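Local coordinates for protein beta-galactosidase (Streptococcus pneumoniae, PDB 4CUA) that probably helps recognise galactose-containing glycans, as a calcium-bearing carbohydrate-binding module of a large multimodular enzyme that hydrolyses terminal beta-galactosides, at residues A[37-42]-A[143-148]. Numbering follows the deposited sequence.
Sequences KLISYN and GEMNHF. With CA (calcium ion), chain C.
Tyr41 lays one face of its ring over the backbone of Gly143, a clear case of an aromatic ring resting on the CA of a glycine. From CB, which points toward 143-148, the ring leaves with CG anti to the carbonyl carbon of Tyr41 (chi1 -65°) and is directed at that segment. CG lies 4.0 Å from Gly143 CA, and further along the ring CD1 comes to 3.5 Å from the same atom. Gly143 CA sits 3.8 Å from the ring centroid, 27° off the normal, which makes this a CH-pi contact displaced toward the rim. CE1 and CZ then pass on to the next peptide, each 3.6 Å from Glu144 N, which approaches the ring obliquely. The hydroxyl ends the run, with Tyr41 OH 3.3 Å from Glu144 C and 3.7 Å from the selenium, SE, of Met145, a selenomethionine.

The chain of Met145 bends at chi2 and chi3, and its SE, besides touching the Tyr41 hydroxyl, also meets the end of Ile39, with CD1 4.1 Å away.

The contact joins the calcium-binding loop to strand 145-155 and the turn before it in a galactose-binding-like beta-sandwich. Leu38 O binds the calcium ion together with Asn33, Asp36, Asn47, Thr174 and Glu175, while Thr174 and Glu175 also touch Ile39. Within the loop, Asn42 N donates to Ser40 OG in an ST turn. Across the two segments the chemistry is therefore CH-pi and van der Waals contact at the surface, whereas the directional bonds that hold the loop come from the calcium ion, from hydrogen bonds within the loop, and from those of Lys37 N and Ser40 N to the side chains of Glu175 and Thr174.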
# COMPACT_ATOMS: atom_id res chain seq x y z
N LYS A 37 1.56 0.14 -12.70
CA LYS A 37 0.71 -0.50 -13.73
C LYS A 37 1.35 -1.74 -14.29
O LYS A 37 0.83 -2.30 -15.26
CB LYS A 37 0.30 0.49 -14.86
CG LYS A 37 -0.61 1.63 -14.30
CD LYS A 37 -0.64 2.78 -15.26
CE LYS A 37 0.61 3.66 -15.07
NZ LYS A 37 0.72 4.86 -15.93
N LEU A 38 2.44 -2.23 -13.70
CA LEU A 38 3.03 -3.52 -14.10
C LEU A 38 2.63 -4.52 -13.04
O LEU A 38 2.69 -4.22 -11.85
CB LEU A 38 4.55 -3.43 -14.18
CG LEU A 38 5.10 -2.47 -15.21
CD1 LEU A 38 6.61 -2.43 -15.14
CD2 LEU A 38 4.59 -2.84 -16.62
N ILE A 39 2.17 -5.67 -13.44
CA ILE A 39 1.73 -6.70 -12.54
C ILE A 39 2.51 -7.93 -12.90
O ILE A 39 2.43 -8.44 -14.04
CB ILE A 39 0.23 -6.99 -12.65
CG1 ILE A 39 -0.55 -5.68 -12.33
CG2 ILE A 39 -0.17 -8.15 -11.74
CD1 ILE A 39 -2.03 -5.88 -12.24
N SER A 40 3.30 -8.44 -11.96
CA SER A 40 4.10 -9.64 -12.20
C SER A 40 4.14 -10.51 -10.96
O SER A 40 4.47 -10.07 -9.87
CB SER A 40 5.53 -9.30 -12.57
OG SER A 40 6.23 -10.56 -12.70
N TYR A 41 3.83 -11.78 -11.13
CA TYR A 41 3.89 -12.75 -10.04
C TYR A 41 5.13 -13.65 -10.06
O TYR A 41 5.20 -14.63 -9.34
CB TYR A 41 2.61 -13.57 -10.03
CG TYR A 41 1.42 -12.69 -9.72
CD1 TYR A 41 1.09 -12.32 -8.44
CD2 TYR A 41 0.61 -12.25 -10.75
CE1 TYR A 41 -0.02 -11.49 -8.22
CE2 TYR A 41 -0.47 -11.46 -10.53
CZ TYR A 41 -0.81 -11.12 -9.25
OH TYR A 41 -1.88 -10.30 -8.98
N ASN A 42 6.11 -13.24 -10.84
CA ASN A 42 7.35 -14.00 -10.96
C ASN A 42 8.55 -13.06 -11.09
O ASN A 42 8.50 -11.91 -10.69
CB ASN A 42 7.20 -15.04 -12.09
CG ASN A 42 6.92 -14.39 -13.41
OD1 ASN A 42 7.38 -13.32 -13.71
ND2 ASN A 42 6.08 -15.05 -14.21
N GLY A 143 -0.86 -14.51 -6.12
CA GLY A 143 -1.10 -14.86 -7.52
C GLY A 143 -2.37 -14.28 -8.14
O GLY A 143 -2.74 -14.66 -9.23
N GLU A 144 -3.01 -13.35 -7.45
CA GLU A 144 -4.19 -12.70 -7.96
C GLU A 144 -4.40 -11.41 -7.21
O GLU A 144 -3.81 -11.23 -6.12
CB GLU A 144 -5.45 -13.60 -7.82
CG GLU A 144 -5.87 -13.83 -6.39
CD GLU A 144 -6.96 -14.90 -6.23
OE1 GLU A 144 -6.64 -16.06 -6.36
OE2 GLU A 144 -8.08 -14.52 -5.85
N MSE A 145 -5.25 -10.53 -7.74
CA MSE A 145 -5.66 -9.30 -7.05
C MSE A 145 -6.67 -9.67 -6.01
O MSE A 145 -7.72 -10.27 -6.31
CB MSE A 145 -6.26 -8.35 -8.06
CG MSE A 145 -5.34 -7.88 -9.18
SE MSE A 145 -3.65 -7.04 -8.60
CE MSE A 145 -4.39 -5.41 -7.86
N ASN A 146 -6.36 -9.37 -4.76
CA ASN A 146 -7.24 -9.67 -3.60
C ASN A 146 -8.04 -8.42 -3.33
O ASN A 146 -7.49 -7.36 -3.12
CB ASN A 146 -6.39 -9.99 -2.35
CG ASN A 146 -5.74 -11.36 -2.40
OD1 ASN A 146 -5.98 -12.19 -1.53
ND2 ASN A 146 -4.90 -11.64 -3.42
N HIS A 147 -9.37 -8.53 -3.34
CA HIS A 147 -10.22 -7.35 -3.28
C HIS A 147 -10.83 -7.14 -1.90
O HIS A 147 -11.31 -8.08 -1.30
CB HIS A 147 -11.37 -7.54 -4.29
CG HIS A 147 -10.89 -7.73 -5.67
ND1 HIS A 147 -10.31 -6.73 -6.38
CD2 HIS A 147 -10.85 -8.82 -6.45
CE1 HIS A 147 -9.94 -7.18 -7.57
NE2 HIS A 147 -10.29 -8.44 -7.64
N PHE A 148 -10.74 -5.91 -1.45
CA PHE A 148 -11.27 -5.42 -0.18
C PHE A 148 -12.24 -4.28 -0.42
O PHE A 148 -12.08 -3.49 -1.33
CB PHE A 148 -10.12 -4.87 0.70
CG PHE A 148 -9.02 -5.84 0.96
CD1 PHE A 148 -9.07 -6.78 1.96
CD2 PHE A 148 -7.88 -5.82 0.15
CE1 PHE A 148 -8.03 -7.67 2.18
CE2 PHE A 148 -6.84 -6.71 0.38
CZ PHE A 148 -6.90 -7.63 1.40
CA CA C . 3.61 -3.13 -10.06